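Long-range contact in transcriptional regulator (AraC-type DNA-binding domain-containing proteins) (Chromobacterium violaceum, PDB 3OIO), which probably binds specific DNA sequences as a transcription factor through the AraC-type helix-turn-helix domain that this fragment represents: residues V13-T26 with P52-A64. Numbering follows the deposited sequence.
Sequences VSLMEANIEEPLST and PSKYYLELRLNRA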
ATOM      1  N   VAL A  13      -1.644  -9.341  -5.680  1.00 14.87           N
ATOM      2  CA  VAL A  13      -0.757  -8.236  -5.359  1.00 15.25           C
ATOM      3  C   VAL A  13      -0.438  -7.401  -6.610  1.00 15.90           C
ATOM      4  O   VAL A  13      -0.416  -6.173  -6.543  1.00 15.58           O
ATOM      5  CB  VAL A  13       0.552  -8.752  -4.704  1.00 15.52           C
ATOM      6  CG1 VAL A  13       1.638  -7.642  -4.671  1.00 16.65           C
ATOM      7  CG2 VAL A  13       0.211  -9.283  -3.274  1.00 17.74           C
ATOM      8  N   SER A  14      -0.231  -8.059  -7.749  1.00 15.55           N
ATOM      9  CA  SER A  14       0.016  -7.321  -8.994  1.00 16.89           C
ATOM     10  C   SER A  14      -1.169  -6.442  -9.377  1.00 17.15           C
ATOM     11  O   SER A  14      -0.992  -5.301  -9.819  1.00 17.66           O
ATOM     12  CB  SER A  14       0.347  -8.295 -10.141  1.00 17.26           C
ATOM     13  OG  SER A  14       1.637  -8.840  -9.914  1.00 20.88           O
ATOM     14  N   LEU A  15      -2.385  -6.959  -9.173  1.00 16.87           N
ATOM     15  CA  LEU A  15      -3.563  -6.175  -9.464  1.00 17.06           C
ATOM     16  C   LEU A  15      -3.635  -4.969  -8.528  1.00 16.96           C
ATOM     17  O   LEU A  15      -3.921  -3.841  -8.968  1.00 17.61           O
ATOM     18  CB  LEU A  15      -4.794  -7.054  -9.304  1.00 17.69           C
ATOM     19  CG  LEU A  15      -6.128  -6.385  -9.568  1.00 20.31           C
ATOM     20  CD1 LEU A  15      -6.210  -5.856 -11.029  1.00 21.41           C
ATOM     21  CD2 LEU A  15      -7.226  -7.433  -9.283  1.00 21.49           C
HETATM   22  N   MSE A  16      -3.340  -5.190  -7.245  1.00 15.25           N
HETATM   23  CA  MSE A  16      -3.356  -4.056  -6.288  1.00 14.98           C
HETATM   24  C   MSE A  16      -2.332  -2.986  -6.705  1.00 15.29           C
HETATM   25  O   MSE A  16      -2.622  -1.796  -6.623  1.00 15.62           O
HETATM   26  CB  MSE A  16      -3.073  -4.529  -4.857  1.00 15.31           C
HETATM   27  CG  MSE A  16      -4.177  -5.463  -4.334  1.00 14.97           C
HETATM   28 SE   MSE A  16      -3.498  -6.332  -2.749  0.75 29.37          SE
HETATM   29  CE  MSE A  16      -4.894  -6.338  -1.562  1.00 25.05           C
ATOM     30  N   GLU A  17      -1.152  -3.420  -7.136  1.00 15.27           N
ATOM     31  CA  GLU A  17      -0.092  -2.502  -7.561  1.00 16.29           C
ATOM     32  C   GLU A  17      -0.474  -1.640  -8.759  1.00 18.12           C
ATOM     33  O   GLU A  17       0.098  -0.550  -8.923  1.00 19.56           O
ATOM     34  CB  GLU A  17       1.202  -3.287  -7.869  1.00 16.20           C
ATOM     35  CG  GLU A  17       1.820  -3.836  -6.613  1.00 18.64           C
ATOM     36  CD  GLU A  17       3.029  -4.720  -6.847  1.00 23.24           C
ATOM     37  OE1 GLU A  17       3.311  -5.110  -8.012  1.00 27.19           O
ATOM     38  OE2 GLU A  17       3.698  -5.054  -5.835  1.00 23.28           O
ATOM     39  N   ALA A  18      -1.431  -2.104  -9.572  1.00 18.39           N
ATOM     40  CA  ALA A  18      -1.930  -1.335 -10.705  1.00 19.58           C
ATOM     41  C   ALA A  18      -3.055  -0.372 -10.336  1.00 20.00           C
ATOM     42  O   ALA A  18      -3.541   0.353 -11.212  1.00 21.18           O
ATOM     43  CB  ALA A  18      -2.404  -2.281 -11.839  1.00 20.21           C
ATOM     44  N   ASN A  19      -3.429  -0.321  -9.055  1.00 18.05           N
ATOM     45  CA  ASN A  19      -4.609   0.444  -8.611  1.00 17.49           C
ATOM     46  C   ASN A  19      -4.317   1.067  -7.250  1.00 17.06           C
ATOM     47  O   ASN A  19      -4.819   0.626  -6.204  1.00 16.49           O
ATOM     48  CB  ASN A  19      -5.824  -0.484  -8.543  1.00 17.50           C
ATOM     49  CG  ASN A  19      -6.287  -0.914  -9.915  1.00 18.34           C
ATOM     50  OD1 ASN A  19      -7.020  -0.183 -10.594  1.00 21.55           O
ATOM     51  ND2 ASN A  19      -5.837  -2.100 -10.353  1.00 17.96           N
ATOM     52  N   ILE A  20      -3.468   2.089  -7.270  1.00 17.95           N
ATOM     53  CA  ILE A  20      -3.014   2.708  -6.036  1.00 18.86           C
ATOM     54  C   ILE A  20      -3.815   3.939  -5.607  1.00 19.81           C
ATOM     55  O   ILE A  20      -4.257   4.022  -4.445  1.00 19.61           O
ATOM     56  CB  ILE A  20      -1.500   3.022  -6.120  1.00 19.22           C
ATOM     57  CG1 ILE A  20      -0.725   1.698  -6.240  1.00 19.75           C
ATOM     58  CG2 ILE A  20      -1.051   3.876  -4.917  1.00 20.32           C
ATOM     59  CD1 ILE A  20       0.716   1.871  -6.628  1.00 23.88           C
ATOM     60  N   GLU A  21      -4.002   4.896  -6.515  1.00 21.47           N
ATOM     61  CA  GLU A  21      -4.755   6.113  -6.171  1.00 22.71           C
ATOM     62  C   GLU A  21      -6.239   5.888  -5.872  1.00 22.22           C
ATOM     63  O   GLU A  21      -6.813   6.547  -4.974  1.00 22.20           O
ATOM     64  CB  GLU A  21      -4.622   7.173  -7.257  1.00 24.98           C
ATOM     65  CG  GLU A  21      -5.421   8.421  -6.912  1.00 28.71           C
ATOM     66  CD  GLU A  21      -5.115   9.612  -7.798  1.00 36.75           C
ATOM     67  OE1 GLU A  21      -4.206   9.529  -8.649  1.00 39.99           O
ATOM     68  OE2 GLU A  21      -5.793  10.653  -7.636  1.00 40.31           O
ATOM     69  N   GLU A  22      -6.839   4.961  -6.617  0.50 21.27           N
ATOM     70  CA  GLU A  22      -8.231   4.524  -6.424  0.50 21.13           C
ATOM     71  C   GLU A  22      -8.207   3.014  -6.212  0.50 19.30           C
ATOM     72  O   GLU A  22      -8.413   2.232  -7.161  0.50 19.58           O
ATOM     73  CB  GLU A  22      -9.078   4.882  -7.645  0.50 22.16           C
ATOM     74  CG  GLU A  22      -9.114   6.374  -7.974  0.50 25.86           C
ATOM     75  CD  GLU A  22     -10.066   6.723  -9.124  0.50 31.75           C
ATOM     76  OE1 GLU A  22     -10.371   5.847  -9.964  0.50 34.77           O
ATOM     77  OE2 GLU A  22     -10.524   7.884  -9.185  0.50 35.23           O
ATOM     78  N   PRO A  23      -7.918   2.582  -4.975  1.00 17.92           N
ATOM     79  CA  PRO A  23      -7.693   1.143  -4.762  1.00 17.42           C
ATOM     80  C   PRO A  23      -8.957   0.315  -4.898  1.00 17.32           C
ATOM     81  O   PRO A  23     -10.058   0.808  -4.666  1.00 18.89           O
ATOM     82  CB  PRO A  23      -7.082   1.065  -3.342  1.00 17.24           C
ATOM     83  CG  PRO A  23      -7.569   2.346  -2.642  1.00 17.48           C
ATOM     84  CD  PRO A  23      -7.675   3.397  -3.757  1.00 17.18           C
ATOM     85  N   LEU A  24      -8.796  -0.921  -5.355  1.00 17.17           N
ATOM     86  CA  LEU A  24      -9.934  -1.828  -5.482  1.00 17.82           C
ATOM     87  C   LEU A  24     -10.414  -2.306  -4.108  1.00 17.57           C
ATOM     88  O   LEU A  24      -9.613  -2.492  -3.197  1.00 17.46           O
ATOM     89  CB  LEU A  24      -9.523  -3.025  -6.309  1.00 18.91           C
ATOM     90  CG  LEU A  24      -9.023  -2.718  -7.726  1.00 22.27           C
ATOM     91  CD1 LEU A  24      -8.651  -4.023  -8.424  1.00 26.67           C
ATOM     92  CD2 LEU A  24     -10.064  -1.992  -8.501  1.00 26.96           C
ATOM     93  N   SER A  25     -11.726  -2.538  -3.950  1.00 16.47           N
ATOM     94  CA  SER A  25     -12.171  -3.215  -2.758  1.00 16.60           C
ATOM     95  C   SER A  25     -11.588  -4.637  -2.728  1.00 16.73           C
ATOM     96  O   SER A  25     -11.253  -5.209  -3.780  1.00 16.73           O
ATOM     97  CB  SER A  25     -13.708  -3.267  -2.721  1.00 16.70           C
ATOM     98  OG  SER A  25     -14.158  -4.174  -3.712  1.00 17.72           O
ATOM     99  N   THR A  26     -11.515  -5.234  -1.536  1.00 17.06           N
ATOM    100  CA  THR A  26     -11.071  -6.653  -1.423  1.00 18.58           C
ATOM    101  C   THR A  26     -11.954  -7.582  -2.267  1.00 17.50           C
ATOM    102  O   THR A  26     -11.458  -8.491  -2.942  1.00 16.80           O
ATOM    103  CB  THR A  26     -11.217  -7.111   0.063  1.00 18.99           C
ATOM    104  OG1 THR A  26     -10.311  -6.365   0.834  1.00 21.24           O
ATOM    105  CG2 THR A  26     -10.850  -8.597   0.206  1.00 21.67           C
ATOM    106  N   PRO A  52      -6.074  -8.647   3.404  1.00 16.76           N
ATOM    107  CA  PRO A  52      -5.838  -7.913   2.154  1.00 15.36           C
ATOM    108  C   PRO A  52      -5.882  -6.379   2.283  1.00 14.79           C
ATOM    109  O   PRO A  52      -5.023  -5.695   1.716  1.00 14.78           O
ATOM    110  CB  PRO A  52      -6.957  -8.449   1.218  1.00 14.76           C
ATOM    111  CG  PRO A  52      -7.265  -9.812   1.752  1.00 16.14           C
ATOM    112  CD  PRO A  52      -7.101  -9.697   3.255  1.00 16.17           C
ATOM    113  N   SER A  53      -6.821  -5.842   3.052  1.00 15.92           N
ATOM    114  CA  SER A  53      -6.963  -4.389   3.186  1.00 15.88           C
ATOM    115  C   SER A  53      -5.728  -3.778   3.850  1.00 15.48           C
ATOM    116  O   SER A  53      -5.303  -2.659   3.517  1.00 15.96           O
ATOM    117  CB  SER A  53      -8.231  -4.044   3.973  1.00 16.89           C
ATOM    118  OG  SER A  53      -8.148  -4.607   5.257  1.00 19.66           O
ATOM    119  N   LYS A  54      -5.146  -4.508   4.785  1.00 15.43           N
ATOM    120  CA  LYS A  54      -3.946  -3.996   5.466  1.00 16.34           C
ATOM    121  C   LYS A  54      -2.709  -4.076   4.600  1.00 15.64           C
ATOM    122  O   LYS A  54      -1.891  -3.129   4.595  1.00 15.34           O
ATOM    123  CB  LYS A  54      -3.757  -4.671   6.822  1.00 17.56           C
ATOM    124  CG  LYS A  54      -4.858  -4.203   7.788  1.00 21.24           C
ATOM    125  CD  LYS A  54      -4.766  -4.883   9.147  1.00 27.38           C
ATOM    126  CE  LYS A  54      -5.935  -4.427  10.043  1.00 32.09           C
ATOM    127  NZ  LYS A  54      -5.870  -4.961  11.452  1.00 36.10           N
ATOM    128  N   TYR A  55      -2.597  -5.138   3.791  1.00 14.35           N
ATOM    129  CA  TYR A  55      -1.496  -5.189   2.840  1.00 14.57           C
ATOM    130  C   TYR A  55      -1.662  -4.044   1.808  1.00 13.56           C
ATOM    131  O   TYR A  55      -0.692  -3.401   1.401  1.00 14.31           O
ATOM    132  CB  TYR A  55      -1.429  -6.570   2.137  1.00 14.18           C
ATOM    133  CG  TYR A  55      -0.235  -6.663   1.246  1.00 15.60           C
ATOM    134  CD1 TYR A  55       0.992  -7.110   1.728  1.00 17.13           C
ATOM    135  CD2 TYR A  55      -0.318  -6.216  -0.084  1.00 17.27           C
ATOM    136  CE1 TYR A  55       2.125  -7.135   0.888  1.00 20.06           C
ATOM    137  CE2 TYR A  55       0.791  -6.221  -0.920  1.00 18.45           C
ATOM    138  CZ  TYR A  55       2.003  -6.705  -0.438  1.00 19.83           C
ATOM    139  OH  TYR A  55       3.106  -6.709  -1.266  1.00 24.68           O
ATOM    140  N   TYR A  56      -2.896  -3.790   1.385  1.00 13.32           N
ATOM    141  CA  TYR A  56      -3.140  -2.709   0.411  1.00 12.56           C
ATOM    142  C   TYR A  56      -2.697  -1.347   0.980  1.00 12.45           C
ATOM    143  O   TYR A  56      -2.096  -0.514   0.272  1.00 12.01           O
ATOM    144  CB  TYR A  56      -4.642  -2.671   0.053  1.00 12.97           C
ATOM    145  CG  TYR A  56      -4.942  -2.391  -1.409  1.00 13.02           C
ATOM    146  CD1 TYR A  56      -4.063  -1.612  -2.206  1.00 12.33           C
ATOM    147  CD2 TYR A  56      -6.134  -2.859  -1.987  1.00 13.48           C
ATOM    148  CE1 TYR A  56      -4.352  -1.368  -3.564  1.00 12.71           C
ATOM    149  CE2 TYR A  56      -6.440  -2.616  -3.336  1.00 12.80           C
ATOM    150  CZ  TYR A  56      -5.566  -1.856  -4.109  1.00 12.98           C
ATOM    151  OH  TYR A  56      -5.907  -1.624  -5.414  1.00 14.78           O
ATOM    152  N   LEU A  57      -2.970  -1.141   2.257  1.00 13.45           N
ATOM    153  CA  LEU A  57      -2.502   0.074   2.933  1.00 13.17           C
ATOM    154  C   LEU A  57      -0.955   0.103   2.913  1.00 13.20           C
ATOM    155  O   LEU A  57      -0.362   1.154   2.634  1.00 12.89           O
ATOM    156  CB  LEU A  57      -3.007   0.119   4.368  1.00 14.78           C
ATOM    157  CG  LEU A  57      -2.516   1.339   5.181  1.00 15.59           C
ATOM    158  CD1 LEU A  57      -2.985   2.681   4.551  1.00 17.67           C
ATOM    159  CD2 LEU A  57      -2.971   1.216   6.688  1.00 20.06           C
ATOM    160  N   GLU A  58      -0.304  -1.027   3.218  1.00 12.25           N
ATOM    161  CA  GLU A  58       1.166  -1.048   3.153  1.00 13.57           C
ATOM    162  C   GLU A  58       1.678  -0.649   1.761  1.00 12.96           C
ATOM    163  O   GLU A  58       2.662   0.076   1.633  1.00 12.62           O
ATOM    164  CB  GLU A  58       1.729  -2.441   3.450  1.00 13.60           C
ATOM    165  CG  GLU A  58       1.456  -2.967   4.831  1.00 15.67           C
ATOM    166  CD  GLU A  58       2.084  -4.352   5.000  1.00 17.05           C
ATOM    167  OE1 GLU A  58       3.274  -4.521   4.677  1.00 19.00           O
ATOM    168  OE2 GLU A  58       1.372  -5.288   5.421  1.00 22.10           O
ATOM    169  N   LEU A  59       1.017  -1.159   0.733  0.50 12.97           N
ATOM    170  CA  LEU A  59       1.402  -0.881  -0.639  0.50 13.40           C
ATOM    171  C   LEU A  59       1.254   0.619  -0.941  0.50 12.62           C
ATOM    172  O   LEU A  59       2.173   1.252  -1.485  0.50 12.65           O
ATOM    173  CB  LEU A  59       0.502  -1.729  -1.525  0.50 13.84           C
ATOM    174  CG  LEU A  59       0.678  -1.802  -3.016  0.50 15.54           C
ATOM    175  CD1 LEU A  59      -0.190  -2.951  -3.557  0.50 16.07           C
ATOM    176  CD2 LEU A  59       0.251  -0.461  -3.568  0.50 17.72           C
ATOM    177  N   ARG A  60       0.112   1.192  -0.557  1.00 12.03           N
ATOM    178  CA  ARG A  60      -0.144   2.626  -0.775  1.00 12.31           C
ATOM    179  C   ARG A  60       0.855   3.488   0.017  1.00 11.52           C
ATOM    180  O   ARG A  60       1.330   4.505  -0.506  1.00 13.07           O
ATOM    181  CB  ARG A  60      -1.596   2.965  -0.392  1.00 11.27           C
ATOM    182  CG  ARG A  60      -2.611   2.353  -1.421  1.00 13.81           C
ATOM    183  CD  ARG A  60      -4.086   2.250  -0.900  1.00 15.54           C
ATOM    184  NE  ARG A  60      -4.366   3.487  -0.180  1.00 17.20           N
ATOM    185  CZ  ARG A  60      -4.998   3.586   0.976  1.00 17.84           C
ATOM    186  NH1 ARG A  60      -5.039   4.794   1.581  1.00 17.81           N
ATOM    187  NH2 ARG A  60      -5.584   2.495   1.514  1.00 17.01           N
ATOM    188  N   LEU A  61       1.195   3.062   1.241  1.00 11.11           N
ATOM    189  CA  LEU A  61       2.204   3.775   2.046  1.00 11.51           C
ATOM    190  C   LEU A  61       3.602   3.703   1.410  1.00 11.17           C
ATOM    191  O   LEU A  61       4.360   4.694   1.459  1.00 12.57           O
ATOM    192  CB  LEU A  61       2.268   3.201   3.469  1.00 10.49           C
ATOM    193  CG  LEU A  61       1.046   3.659   4.301  1.00 12.11           C
ATOM    194  CD1 LEU A  61       1.015   2.833   5.605  1.00 14.89           C
ATOM    195  CD2 LEU A  61       0.975   5.213   4.610  1.00 15.85           C
ATOM    196  N   ASN A  62       3.951   2.545   0.814  1.00 11.44           N
ATOM    197  CA  ASN A  62       5.208   2.461   0.106  1.00 11.98           C
ATOM    198  C   ASN A  62       5.235   3.308  -1.159  1.00 13.01           C
ATOM    199  O   ASN A  62       6.292   3.878  -1.485  1.00 14.15           O
ATOM    200  CB  ASN A  62       5.582   0.987  -0.167  1.00 12.46           C
ATOM    201  CG  ASN A  62       6.307   0.378   1.021  1.00 13.34           C
ATOM    202  OD1 ASN A  62       7.532   0.555   1.184  1.00 16.00           O
ATOM    203  ND2 ASN A  62       5.562  -0.318   1.878  1.00 13.51           N
ATOM    204  N   ARG A  63       4.104   3.400  -1.881  1.00 13.65           N
ATOM    205  CA  ARG A  63       4.086   4.334  -3.009  1.00 14.04           C
ATOM    206  C   ARG A  63       4.293   5.771  -2.479  1.00 14.25           C
ATOM    207  O   ARG A  63       5.009   6.591  -3.089  1.00 14.88           O
ATOM    208  CB  ARG A  63       2.782   4.208  -3.829  1.00 15.11           C
ATOM    209  CG  ARG A  63       2.641   5.264  -4.951  1.00 18.84           C
ATOM    210  CD  ARG A  63       3.787   5.341  -5.975  1.00 28.95           C
ATOM    211  NE  ARG A  63       4.213   4.082  -6.596  1.00 36.60           N
ATOM    212  CZ  ARG A  63       3.692   3.564  -7.711  1.00 40.71           C
ATOM    213  NH1 ARG A  63       4.180   2.422  -8.216  1.00 42.31           N
ATOM    214  NH2 ARG A  63       2.668   4.166  -8.318  1.00 42.25           N
ATOM    215  N   ALA A  64       3.670   6.084  -1.347  1.00 13.92           N
ATOM    216  CA  ALA A  64       3.822   7.435  -0.763  1.00 13.33           C
ATOM    217  C   ALA A  64       5.301   7.693  -0.436  1.00 13.30           C
ATOM    218  O   ALA A  64       5.846   8.801  -0.658  1.00 14.71           O
ATOM    219  CB  ALA A  64       2.953   7.559   0.482  1.00 13.18           C
TER
HETATM  220  O   HOH W   1       2.948  -4.748  -3.253  1.00 21.00           O
HETATM  221  O   HOH W   2      -9.521  -7.155   3.439  1.00 21.45           O
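Tyr-56 of helix 52-70, held between Met-16 of helix 7-17 and Pro-23 of the loop that follows, with its hydroxyl bonded to that loop, illustrates how one aromatic side chain can use its faces and its polar end at once. Its CB and CG lie against the methyl CE of Met-16, a selenomethionine. Beyond them the ring enters a slot: Pro-23 CB lies over one face, 3.7 Å from the ring centroid, and Met-16 CG over the opposite face, with Met-16 SE following it above the ring in a Met-aromatic contact. Met-16 CB lies over the same face as Met-16 CG, 3.6 Å from Tyr-56 CE1, and Tyr-56 CE2 comes within 3.2 Å of Leu-24 O. The hydroxyl ends the path with two bonds. Tyr-56 OH donates to Asn-19 O at 2.6 Å, in the carbonyl plane on a lone pair, and accepts from Leu-24 N at 3.0 Å; these bonds define the proton direction, while the packing on both faces holds the ring's turn.

As in other AraC-family domains, helix 52-70 corresponds to the long helix linking the two helix-turn-helix units; Ile-29 of helix 26-33 also touches Tyr-56. Met-16 is a knob in a hole formed by Pro-52, Tyr-55, Tyr-56 and Leu-59, and a bend at chi3 (139°) carries its CE to 3.3 Å from Pro-52 O. Farther along, Leu-59 CD2 meets Ile-20 CG1 at 3.6 Å, while Ile-20 CD1 covers one face of the Arg-63 guanidinium, whose NE bonds to Gln-66. One water joins Glu-17 OE2 to Tyr-55 OH, and another links Thr-26 OG1 with Ser-53 N.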